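Local coordinates for protein TssK C (PDB 5M2Y) that forms part of the type VI secretion baseplate, this piece being the C-terminal domain, which probably helps to dock the baseplate onto the membrane complex, at residues Ala28-Ser33 with Leu122-Val127; His41-Lys46 with Glu87-Ala92; Leu50-Ser55 with Thr110-Ala115; Ser68-Arg73 with Leu93-Asp98. All blocks are in the same frame, centred on the assembly; numbering follows the deposited sequence.

How the interactions relate
All four contacts belong to one antiparallel sheet or to the helix packed on it. Interaction 1 pairs two inner strands, and strand 28-35 bonds on its other side to strand 89-95, through Leu32 N to Phe91 O (2.8 Å) and Leu93 N to Phe30 O (2.9 Å). Strand 89-95 serves both interaction 2, where helix 40-50 lies over it, and interaction 4, where it pairs with outermost strand 70-75; their centres are about 17 Å apart. Interaction 3 lies at the other outermost strand, yet its centre is only about 13 Å from that of interaction 4, because the sheet curls round: Ala53 CB reaches Val70 CG2 at 3.7 Å, and Phe111 CZ reaches Leu93 CD1 at 3.8 Å.

Interaction 1. Residues Ala28-Ser33 with Leu122-Val127; sequences ADFWLS and LELFAV
Trp31 and Val127 meet on one face of an antiparallel strand pair, and the tryptophan side chain is the one to follow. Its CB leaves the strand on the face shared with Asp29, Ser33, Phe125 and Val127. With CG anti to the carbonyl carbon (chi1 -78°), the indole swings back along the strand, which brings its six-membered ring, not the pyrrole edge, alongside the valine, met obliquely. CE3 meets Val127 CG2 first; Trp31 CZ3 makes the closest approach, 3.4 Å from Val127 CG2, with Val127 CB also near; Trp31 CH2, next round the ring, is already at 4.2 Å from Val127 CG2. A branched, compact valine suits this place because CG2, anti to its own carbonyl carbon, presents a methyl to the ring. Val78 and Pro79 touch the indole as well.

The opposite face is apolar: Phe30 CE2 touches Ala126 CB at 3.7 Å, small alanine leaving room for the ring, and Leu32 CD2 meets Leu124 CD1 at 3.8 Å. Six backbone hydrogen bonds join the strands, among them the nearly straight Phe125 N to Trp31 O (3.0 Å, 176° at the hydrogen). Beside Asp29, a water donates to Asp29 OD2 and to Val127 O, tying a carboxylate to the backbone. Ser33, small beside the edge of the Phe125 ring, directs its hydroxyl to Asn88.

With backbone N-H and C=O groups paired, the strands can be buried under apolar side chains such as Phe30, Leu32, Leu124 and Ala126, while the other face mixes Trp31, Phe125 and Val127 with polar Asp29, Ser33 and Glu123.

Interaction 2. Residues His41-Lys46 with Glu87-Ala92; sequences HELQTK and ENQYFA
Gln89, Gln44 and Phe91 have the most surface buried where helix 40-50 lies against strand 89-95. Gln89 is central, its CB directed at the helix. The chain bends at chi2 (-66°), which leaves the aliphatic CB and CG facing Leu43 while the amide turns to Gln44. Leu43 CD2 lies 3.7 Å from Gln89 CG, the two side chains running past each other in opposite directions. A glutamine suits this half-buried border: its methylenes pack on leucine, and its amide stays with water.

Gln44 meets that amide crosswise. Its chain is extended, and Gln89 OE1 sits about equally far from Gln44 CB and NE2, at 3.8 Å from each, so the oxygen rests along the side of the chain. The amide planes are 62° apart. A water lies between them, 3.1 Å from Gln89 OE1 and 2.9 Å from Tyr90 O, with only a weak bond from Gln44 NE2.

Phe91 sets its ring edge against the helix backbone. Its CE2 comes 3.8 Å from Gln44 O, which lies at the ring edge in plane, and CZ is as far from Leu43 O. The same water stands over one face of the ring, toward its rim. Phe47, further along the helix, also meets this ring, and Val34 touches both Leu43 and Phe91, carrying the apolar layer onto the next strand.

The helix and strand segments run almost parallel, 13° between directions with axes 9.0 Å apart: a helix laid along one face of an antiparallel sheet, as in alpha+beta folds, with leucine and phenylalanine inward and glutamines at its border.

Interaction 3. Residues Leu50-Ser55 with Thr110-Ala115; sequences LCKAGS and TFYTPA
An outermost strand of the antiparallel sheet begins here: chain leaving helix 40-50 at Cys51 enters strand 52-54 and pairs with strand 108-112. Lys52 and Tyr112 form a hydrogen-bonded pair, with Tyr112 N to Lys52 O at 2.8 Å and Lys52 N to Tyr112 O at 3.1 Å.

Apolar contacts begin at the helix end. Leu50 CB packs on Pro114 CG at 3.8 Å, the two side chains crossing at about a right angle; proline, with no N-H to satisfy, fits just where the strand pairing has ended. Cys51 turns inward: with SG anti to its backbone N (chi1 -179°), the sulfur lies 4.0 Å from Phe111 CB and obliquely beside the ring, a sulfur-aromatic contact 5.4 Å from the centroid. On the face shared with Phe111, Ala53 is small enough for Val70 of strand 70-75 to pack against it.

Lys52, on the other face, keeps its chain at the surface and hands its ammonium to Gln49 O.

Glycine fits at position 54, where Thr110 OG1 presses against the backbone, 3.1 Å from Gly54 CA; that same OG1 reaches a water at 2.7 Å that donates to Ser55 O.

Interaction 4. Residues Ser68-Arg73 with Leu93-Asp98; sequences SGVIIR and LDLSTD
Strand 70-75, outermost in the antiparallel sheet, pairs here with the end of strand 89-95, just before the chain turns into helix 97-106. Backbone hydrogen bonds set the register. Ile71 and Asp94 form a hydrogen-bonded pair, Asp94 N reaching Ile71 O at 2.7 Å and Ile71 N reaching Asp94 O at 2.9 Å. Past the last bridge, Ser96 N still bonds to Gly69 O. Gly69 has positive phi (85°), which favours glycine, and Ser96 CB and OG approach its backbone closely. Ser96 is the N-cap of the helix, its OG accepting from Ala99 N, a task to which its short hydroxyl side chain is suited.

Apolar packing occupies the inner face. Val70 CG2 touches Leu95 CD2 at 3.8 Å, and Ile72 CG1 touches Leu93 CD2 at the same distance; in each couple the side chains lie side by side, pointing the same way. Phe30 backs both leucines. Beta-branched Val70 and Ile72 favour the extended backbone, while the longer leucines reach across to them with CD2.

Charge pairing belongs to the outer face. Arg73, extended from CG to NE, brings its guanidinium over Ile71 CG2, which lies 3.8 Å from the plane, above its centre. Asp94 CG, anti to its backbone N (chi1 -171°), carries the carboxylate to the arginine, the two planes 53° apart. The grip is side-on: Arg73 NE and NH2 each donate to Asp94 OD2 at 2.9 Å, the NE bond falling on the oxygen's anti lone pair.

Interaction 1. Residues Ala28-Ser33 with Leu122-Val127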
# COMPACT_ATOMS: atom_id res chain seq x y z
N ALA A 28 -11.16 0.51 -8.35
CA ALA A 28 -10.05 -0.36 -7.98
C ALA A 28 -9.87 -0.45 -6.49
O ALA A 28 -10.13 0.52 -5.77
CB ALA A 28 -8.75 0.08 -8.61
N ASP A 29 -9.45 -1.63 -6.04
CA ASP A 29 -9.13 -1.93 -4.65
C ASP A 29 -7.67 -2.30 -4.63
O ASP A 29 -7.17 -2.90 -5.58
CB ASP A 29 -10.00 -3.05 -4.11
CG ASP A 29 -11.48 -2.69 -4.11
OD1 ASP A 29 -11.84 -1.66 -3.47
OD2 ASP A 29 -12.28 -3.45 -4.69
N PHE A 30 -6.96 -1.89 -3.58
CA PHE A 30 -5.52 -2.06 -3.47
C PHE A 30 -5.07 -3.04 -2.42
O PHE A 30 -5.71 -3.19 -1.38
CB PHE A 30 -4.89 -0.69 -3.21
CG PHE A 30 -5.13 0.35 -4.28
CD1 PHE A 30 -6.28 1.11 -4.29
CD2 PHE A 30 -4.19 0.56 -5.27
CE1 PHE A 30 -6.50 2.06 -5.27
CE2 PHE A 30 -4.42 1.51 -6.27
CZ PHE A 30 -5.57 2.26 -6.25
N TRP A 31 -3.94 -3.71 -2.70
CA TRP A 31 -3.31 -4.66 -1.79
C TRP A 31 -1.81 -4.47 -1.78
O TRP A 31 -1.20 -4.19 -2.81
CB TRP A 31 -3.56 -6.12 -2.21
CG TRP A 31 -4.90 -6.64 -1.87
CD1 TRP A 31 -5.24 -7.41 -0.80
CD2 TRP A 31 -6.09 -6.48 -2.64
NE1 TRP A 31 -6.58 -7.72 -0.84
CE2 TRP A 31 -7.13 -7.14 -1.96
CE3 TRP A 31 -6.39 -5.83 -3.84
CZ2 TRP A 31 -8.44 -7.15 -2.43
CZ3 TRP A 31 -7.68 -5.83 -4.31
CH2 TRP A 31 -8.68 -6.51 -3.63
N LEU A 32 -1.23 -4.69 -0.61
CA LEU A 32 0.21 -4.68 -0.42
C LEU A 32 0.71 -6.11 -0.23
O LEU A 32 0.08 -6.90 0.47
CB LEU A 32 0.58 -3.83 0.80
CG LEU A 32 0.51 -2.31 0.67
CD1 LEU A 32 0.65 -1.64 2.03
CD2 LEU A 32 1.54 -1.78 -0.34
N SER A 33 1.82 -6.43 -0.88
CA SER A 33 2.50 -7.72 -0.73
C SER A 33 3.81 -7.36 -0.03
O SER A 33 4.51 -6.45 -0.48
CB SER A 33 2.75 -8.38 -2.08
OG SER A 33 3.66 -9.45 -1.98
N LEU A 122 8.12 -3.99 -0.34
CA LEU A 122 6.70 -3.79 -0.65
C LEU A 122 6.42 -3.84 -2.14
O LEU A 122 7.17 -3.29 -2.93
CB LEU A 122 6.27 -2.41 -0.17
CG LEU A 122 5.84 -2.17 1.26
CD1 LEU A 122 6.83 -2.64 2.30
CD2 LEU A 122 5.38 -0.72 1.44
N GLU A 123 5.28 -4.41 -2.49
CA GLU A 123 4.76 -4.40 -3.85
C GLU A 123 3.28 -4.03 -3.75
O GLU A 123 2.60 -4.49 -2.82
CB GLU A 123 4.98 -5.73 -4.57
CG GLU A 123 6.45 -5.99 -4.88
CD GLU A 123 6.73 -7.18 -5.80
OE1 GLU A 123 5.87 -8.06 -5.92
OE2 GLU A 123 7.84 -7.22 -6.38
N LEU A 124 2.79 -3.12 -4.63
CA LEU A 124 1.40 -2.67 -4.59
C LEU A 124 0.70 -3.14 -5.85
O LEU A 124 1.25 -3.00 -6.95
CB LEU A 124 1.33 -1.14 -4.46
CG LEU A 124 -0.05 -0.47 -4.45
CD1 LEU A 124 -0.83 -0.80 -3.18
CD2 LEU A 124 0.08 1.03 -4.59
N PHE A 125 -0.47 -3.78 -5.66
CA PHE A 125 -1.34 -4.29 -6.71
C PHE A 125 -2.73 -3.66 -6.56
O PHE A 125 -3.21 -3.47 -5.45
CB PHE A 125 -1.53 -5.81 -6.57
CG PHE A 125 -0.30 -6.67 -6.72
CD1 PHE A 125 0.49 -6.98 -5.62
CD2 PHE A 125 0.04 -7.22 -7.95
CE1 PHE A 125 1.63 -7.77 -5.76
CE2 PHE A 125 1.17 -8.03 -8.09
CZ PHE A 125 1.96 -8.30 -6.99
N ALA A 126 -3.38 -3.36 -7.69
CA ALA A 126 -4.76 -2.89 -7.73
C ALA A 126 -5.55 -3.90 -8.55
O ALA A 126 -5.07 -4.37 -9.59
CB ALA A 126 -4.86 -1.51 -8.35
N VAL A 127 -6.70 -4.25 -8.04
CA VAL A 127 -7.57 -5.15 -8.74
C VAL A 127 -8.69 -4.30 -9.26
O VAL A 127 -9.34 -3.65 -8.52
CB VAL A 127 -8.08 -6.26 -7.84
CG1 VAL A 127 -9.09 -7.13 -8.53
CG2 VAL A 127 -6.92 -7.10 -7.39
O HOH W 1 -11.22 -4.78 -6.88

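Interaction 2. Residues His41-Lys46 with Glu87-Ala92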
# COMPACT_ATOMS: atom_id res chain seq x y z
N HIS A 41 4.54 -14.38 11.14
CA HIS A 41 3.42 -14.17 12.07
C HIS A 41 3.51 -12.80 12.75
O HIS A 41 2.48 -12.18 13.04
CB HIS A 41 3.35 -15.30 13.12
CG HIS A 41 4.27 -15.12 14.29
ND1 HIS A 41 5.60 -15.49 14.22
CD2 HIS A 41 4.03 -14.61 15.52
CE1 HIS A 41 6.12 -15.20 15.41
NE2 HIS A 41 5.22 -14.67 16.21
N GLU A 42 4.74 -12.33 13.00
CA GLU A 42 5.00 -11.04 13.65
C GLU A 42 4.71 -9.91 12.67
O GLU A 42 4.12 -8.90 13.07
CB GLU A 42 6.44 -10.99 14.09
CG GLU A 42 6.64 -10.27 15.39
CD GLU A 42 8.12 -10.20 15.75
OE1 GLU A 42 8.78 -11.24 15.63
OE2 GLU A 42 8.61 -9.10 16.07
N LEU A 43 5.10 -10.09 11.39
CA LEU A 43 4.84 -9.10 10.34
C LEU A 43 3.33 -8.94 10.15
O LEU A 43 2.84 -7.82 10.06
CB LEU A 43 5.53 -9.52 9.04
CG LEU A 43 5.39 -8.59 7.84
CD1 LEU A 43 6.20 -7.35 8.03
CD2 LEU A 43 5.83 -9.28 6.57
N GLN A 44 2.58 -10.05 10.16
CA GLN A 44 1.12 -10.03 9.99
C GLN A 44 0.44 -9.21 11.07
O GLN A 44 -0.49 -8.45 10.79
CB GLN A 44 0.57 -11.46 10.05
CG GLN A 44 -0.87 -11.56 9.60
CD GLN A 44 -1.36 -12.98 9.62
OE1 GLN A 44 -1.14 -13.74 10.57
NE2 GLN A 44 -2.10 -13.33 8.56
N THR A 45 0.89 -9.43 12.32
CA THR A 45 0.41 -8.80 13.53
C THR A 45 0.74 -7.29 13.59
O THR A 45 -0.15 -6.50 13.88
CB THR A 45 1.00 -9.57 14.73
OG1 THR A 45 0.47 -10.90 14.73
CG2 THR A 45 0.75 -8.90 16.07
N LYS A 46 2.00 -6.91 13.31
CA LYS A 46 2.57 -5.58 13.47
C LYS A 46 2.53 -4.65 12.27
O LYS A 46 2.37 -3.45 12.46
CB LYS A 46 4.01 -5.71 13.96
CG LYS A 46 4.14 -6.35 15.33
CD LYS A 46 5.58 -6.31 15.79
CE LYS A 46 5.84 -6.98 17.11
NZ LYS A 46 7.28 -6.98 17.40
N GLU A 87 6.85 -16.88 1.49
CA GLU A 87 7.22 -16.08 2.65
C GLU A 87 6.57 -14.69 2.76
O GLU A 87 6.78 -13.99 3.75
CB GLU A 87 8.74 -15.94 2.71
CG GLU A 87 9.40 -17.17 3.33
CD GLU A 87 10.84 -17.46 2.92
OE1 GLU A 87 11.62 -16.52 2.65
OE2 GLU A 87 11.21 -18.65 3.01
N ASN A 88 5.79 -14.29 1.75
CA ASN A 88 5.12 -12.99 1.77
C ASN A 88 3.84 -12.95 2.56
O ASN A 88 3.15 -13.96 2.72
CB ASN A 88 4.86 -12.48 0.38
CG ASN A 88 6.08 -11.90 -0.25
OD1 ASN A 88 7.21 -12.34 -0.01
ND2 ASN A 88 5.89 -10.93 -1.09
N GLN A 89 3.52 -11.76 3.04
CA GLN A 89 2.30 -11.48 3.77
C GLN A 89 1.52 -10.48 2.95
O GLN A 89 2.12 -9.55 2.39
CB GLN A 89 2.63 -10.90 5.14
CG GLN A 89 3.25 -11.92 6.09
CD GLN A 89 2.33 -13.05 6.48
OE1 GLN A 89 1.10 -12.91 6.57
NE2 GLN A 89 2.92 -14.19 6.82
N TYR A 90 0.21 -10.69 2.83
CA TYR A 90 -0.66 -9.85 2.03
C TYR A 90 -1.61 -9.04 2.88
O TYR A 90 -2.05 -9.50 3.93
CB TYR A 90 -1.39 -10.66 0.95
CG TYR A 90 -0.41 -11.35 0.01
CD1 TYR A 90 0.15 -12.57 0.33
CD2 TYR A 90 -0.01 -10.74 -1.16
CE1 TYR A 90 1.08 -13.18 -0.50
CE2 TYR A 90 0.92 -11.34 -2.01
CZ TYR A 90 1.47 -12.56 -1.67
OH TYR A 90 2.40 -13.15 -2.49
N PHE A 91 -1.85 -7.80 2.46
CA PHE A 91 -2.70 -6.88 3.19
C PHE A 91 -3.57 -6.08 2.25
O PHE A 91 -3.11 -5.62 1.22
CB PHE A 91 -1.87 -5.90 4.02
CG PHE A 91 -0.88 -6.54 4.97
CD1 PHE A 91 0.39 -6.89 4.54
CD2 PHE A 91 -1.22 -6.78 6.30
CE1 PHE A 91 1.29 -7.52 5.42
CE2 PHE A 91 -0.31 -7.40 7.17
CZ PHE A 91 0.94 -7.77 6.73
N ALA A 92 -4.82 -5.89 2.62
CA ALA A 92 -5.72 -5.05 1.85
C ALA A 92 -5.68 -3.65 2.39
O ALA A 92 -5.52 -3.46 3.59
CB ALA A 92 -7.14 -5.57 1.96
O HOH W 2 -1.36 -11.12 6.23

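Interaction 3. Residues Leu50-Ser55 with Thr110-Ala115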
# COMPACT_ATOMS: atom_id res chain seq x y z
N LEU A 50 2.48 -0.57 12.03
CA LEU A 50 3.76 0.05 11.72
C LEU A 50 3.76 0.82 10.41
O LEU A 50 4.33 1.90 10.35
CB LEU A 50 4.89 -0.99 11.73
CG LEU A 50 5.26 -1.55 13.10
CD1 LEU A 50 6.15 -2.73 12.98
CD2 LEU A 50 5.92 -0.49 13.97
N CYS A 51 3.13 0.26 9.37
CA CYS A 51 3.06 0.91 8.07
C CYS A 51 2.02 2.01 8.10
O CYS A 51 0.90 1.77 8.53
CB CYS A 51 2.79 -0.10 6.96
SG CYS A 51 2.73 0.62 5.31
N LYS A 52 2.40 3.20 7.63
CA LYS A 52 1.50 4.34 7.61
C LYS A 52 1.44 4.93 6.22
O LYS A 52 2.47 5.17 5.60
CB LYS A 52 1.96 5.41 8.61
CG LYS A 52 2.06 4.93 10.05
CD LYS A 52 0.74 5.11 10.81
CE LYS A 52 1.09 4.63 12.21
NZ LYS A 52 0.10 3.76 12.85
N ALA A 53 0.22 5.21 5.74
CA ALA A 53 0.04 5.86 4.46
C ALA A 53 0.32 7.35 4.65
O ALA A 53 -0.11 7.96 5.64
CB ALA A 53 -1.39 5.66 3.98
N GLY A 54 1.09 7.91 3.73
CA GLY A 54 1.45 9.32 3.76
C GLY A 54 0.48 10.14 2.95
O GLY A 54 -0.26 9.61 2.11
N SER A 55 0.43 11.42 3.24
CA SER A 55 -0.48 12.29 2.55
C SER A 55 0.01 12.47 1.13
O SER A 55 1.13 12.81 0.94
CB SER A 55 -0.49 13.65 3.21
OG SER A 55 -1.36 14.51 2.55
N THR A 110 1.88 7.07 -1.00
CA THR A 110 3.14 6.90 -0.28
C THR A 110 2.91 6.06 0.96
O THR A 110 1.84 6.11 1.55
CB THR A 110 3.78 8.24 0.13
OG1 THR A 110 2.98 8.88 1.10
CG2 THR A 110 4.02 9.18 -1.04
N PHE A 111 3.92 5.27 1.33
CA PHE A 111 3.87 4.43 2.52
C PHE A 111 5.15 4.55 3.29
O PHE A 111 6.23 4.52 2.72
CB PHE A 111 3.62 2.95 2.16
CG PHE A 111 2.40 2.73 1.31
CD1 PHE A 111 1.15 2.55 1.89
CD2 PHE A 111 2.50 2.71 -0.07
CE1 PHE A 111 0.03 2.36 1.09
CE2 PHE A 111 1.38 2.52 -0.87
CZ PHE A 111 0.15 2.34 -0.28
N TYR A 112 5.00 4.67 4.59
CA TYR A 112 6.11 4.74 5.51
C TYR A 112 6.27 3.37 6.12
O TYR A 112 5.29 2.80 6.62
CB TYR A 112 5.85 5.79 6.60
CG TYR A 112 6.75 5.66 7.81
CD1 TYR A 112 8.12 5.90 7.71
CD2 TYR A 112 6.24 5.33 9.05
CE1 TYR A 112 8.95 5.79 8.81
CE2 TYR A 112 7.06 5.23 10.17
CZ TYR A 112 8.42 5.45 10.03
OH TYR A 112 9.25 5.40 11.12
N THR A 113 7.49 2.85 6.09
CA THR A 113 7.81 1.58 6.72
C THR A 113 8.97 1.86 7.66
O THR A 113 10.06 2.17 7.19
CB THR A 113 8.13 0.49 5.69
OG1 THR A 113 9.21 0.91 4.86
CG2 THR A 113 6.93 0.10 4.83
N PRO A 114 8.76 1.79 9.00
CA PRO A 114 9.87 2.07 9.93
C PRO A 114 10.95 1.02 9.85
O PRO A 114 10.68 -0.10 9.42
CB PRO A 114 9.19 2.06 11.31
CG PRO A 114 7.98 1.21 11.12
CD PRO A 114 7.52 1.46 9.73
N ALA A 115 12.17 1.38 10.28
CA ALA A 115 13.34 0.49 10.29
C ALA A 115 13.14 -0.76 11.17
O ALA A 115 13.80 -1.77 10.92
CB ALA A 115 14.57 1.25 10.73
O HOH W 3 -0.87 7.80 0.13
O HOH W 4 3.58 11.43 1.68

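Interaction 4. Residues Ser68-Arg73 with Leu93-Asp98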
# COMPACT_ATOMS: atom_id res chain seq x y z
N SER A 68 -5.20 10.02 6.62
CA SER A 68 -6.12 9.29 7.49
C SER A 68 -7.13 8.52 6.62
O SER A 68 -7.27 8.79 5.43
CB SER A 68 -6.81 10.24 8.45
OG SER A 68 -7.69 11.11 7.78
N GLY A 69 -7.79 7.54 7.23
CA GLY A 69 -8.78 6.71 6.56
C GLY A 69 -8.21 5.53 5.79
O GLY A 69 -8.87 5.00 4.89
N VAL A 70 -6.98 5.12 6.15
CA VAL A 70 -6.32 3.98 5.54
C VAL A 70 -6.20 2.91 6.62
O VAL A 70 -5.53 3.13 7.62
CB VAL A 70 -4.96 4.35 4.91
CG1 VAL A 70 -4.31 3.14 4.24
CG2 VAL A 70 -5.09 5.50 3.94
N ILE A 71 -6.91 1.79 6.44
CA ILE A 71 -6.85 0.68 7.38
C ILE A 71 -6.20 -0.46 6.64
O ILE A 71 -6.69 -0.88 5.60
CB ILE A 71 -8.23 0.28 7.97
CG1 ILE A 71 -8.91 1.46 8.65
CG2 ILE A 71 -8.07 -0.88 8.96
CD1 ILE A 71 -10.42 1.26 8.91
N ILE A 72 -5.07 -0.93 7.16
CA ILE A 72 -4.34 -2.04 6.57
C ILE A 72 -4.84 -3.31 7.24
O ILE A 72 -4.77 -3.43 8.45
CB ILE A 72 -2.81 -1.82 6.70
CG1 ILE A 72 -2.38 -0.57 5.90
CG2 ILE A 72 -2.04 -3.06 6.25
CD1 ILE A 72 -0.94 -0.10 6.14
N ARG A 73 -5.41 -4.21 6.45
CA ARG A 73 -5.94 -5.46 7.00
C ARG A 73 -5.21 -6.67 6.45
O ARG A 73 -5.12 -6.81 5.23
CB ARG A 73 -7.44 -5.61 6.70
CG ARG A 73 -8.29 -4.45 7.12
CD ARG A 73 -9.75 -4.84 7.15
NE ARG A 73 -10.62 -3.68 7.36
CZ ARG A 73 -10.99 -3.25 8.56
NH1 ARG A 73 -10.60 -3.87 9.65
NH2 ARG A 73 -11.77 -2.18 8.65
N LEU A 93 -5.81 -2.67 1.50
CA LEU A 93 -5.94 -1.29 1.92
C LEU A 93 -7.44 -0.99 1.96
O LEU A 93 -8.10 -0.98 0.93
CB LEU A 93 -5.23 -0.33 0.97
CG LEU A 93 -3.72 -0.48 0.80
CD1 LEU A 93 -3.19 0.63 -0.08
CD2 LEU A 93 -2.98 -0.48 2.15
N ASP A 94 -7.97 -0.85 3.17
CA ASP A 94 -9.38 -0.53 3.38
C ASP A 94 -9.40 0.99 3.43
O ASP A 94 -9.07 1.60 4.44
CB ASP A 94 -9.92 -1.17 4.67
CG ASP A 94 -11.43 -1.06 4.84
OD1 ASP A 94 -12.07 -0.35 4.04
OD2 ASP A 94 -11.96 -1.65 5.80
N LEU A 95 -9.73 1.60 2.28
CA LEU A 95 -9.74 3.05 2.13
C LEU A 95 -11.09 3.69 2.35
O LEU A 95 -12.11 3.19 1.86
CB LEU A 95 -9.21 3.44 0.75
CG LEU A 95 -7.84 2.88 0.32
CD1 LEU A 95 -7.56 3.14 -1.17
CD2 LEU A 95 -6.71 3.41 1.20
N SER A 96 -11.09 4.83 3.05
CA SER A 96 -12.29 5.66 3.24
C SER A 96 -12.54 6.35 1.89
O SER A 96 -11.67 6.32 1.00
CB SER A 96 -12.05 6.70 4.33
OG SER A 96 -11.16 7.72 3.91
N THR A 97 -13.72 6.98 1.73
CA THR A 97 -14.06 7.71 0.51
C THR A 97 -13.03 8.81 0.26
O THR A 97 -12.52 8.91 -0.85
CB THR A 97 -15.50 8.24 0.61
OG1 THR A 97 -16.38 7.13 0.83
CG2 THR A 97 -15.92 9.03 -0.62
N ASP A 98 -12.70 9.60 1.30
CA ASP A 98 -11.74 10.70 1.24
C ASP A 98 -10.33 10.25 0.92
O ASP A 98 -9.66 10.90 0.12
CB ASP A 98 -11.78 11.54 2.52
CG ASP A 98 -13.04 12.36 2.72
OD1 ASP A 98 -13.87 12.42 1.78
OD2 ASP A 98 -13.19 12.95 3.80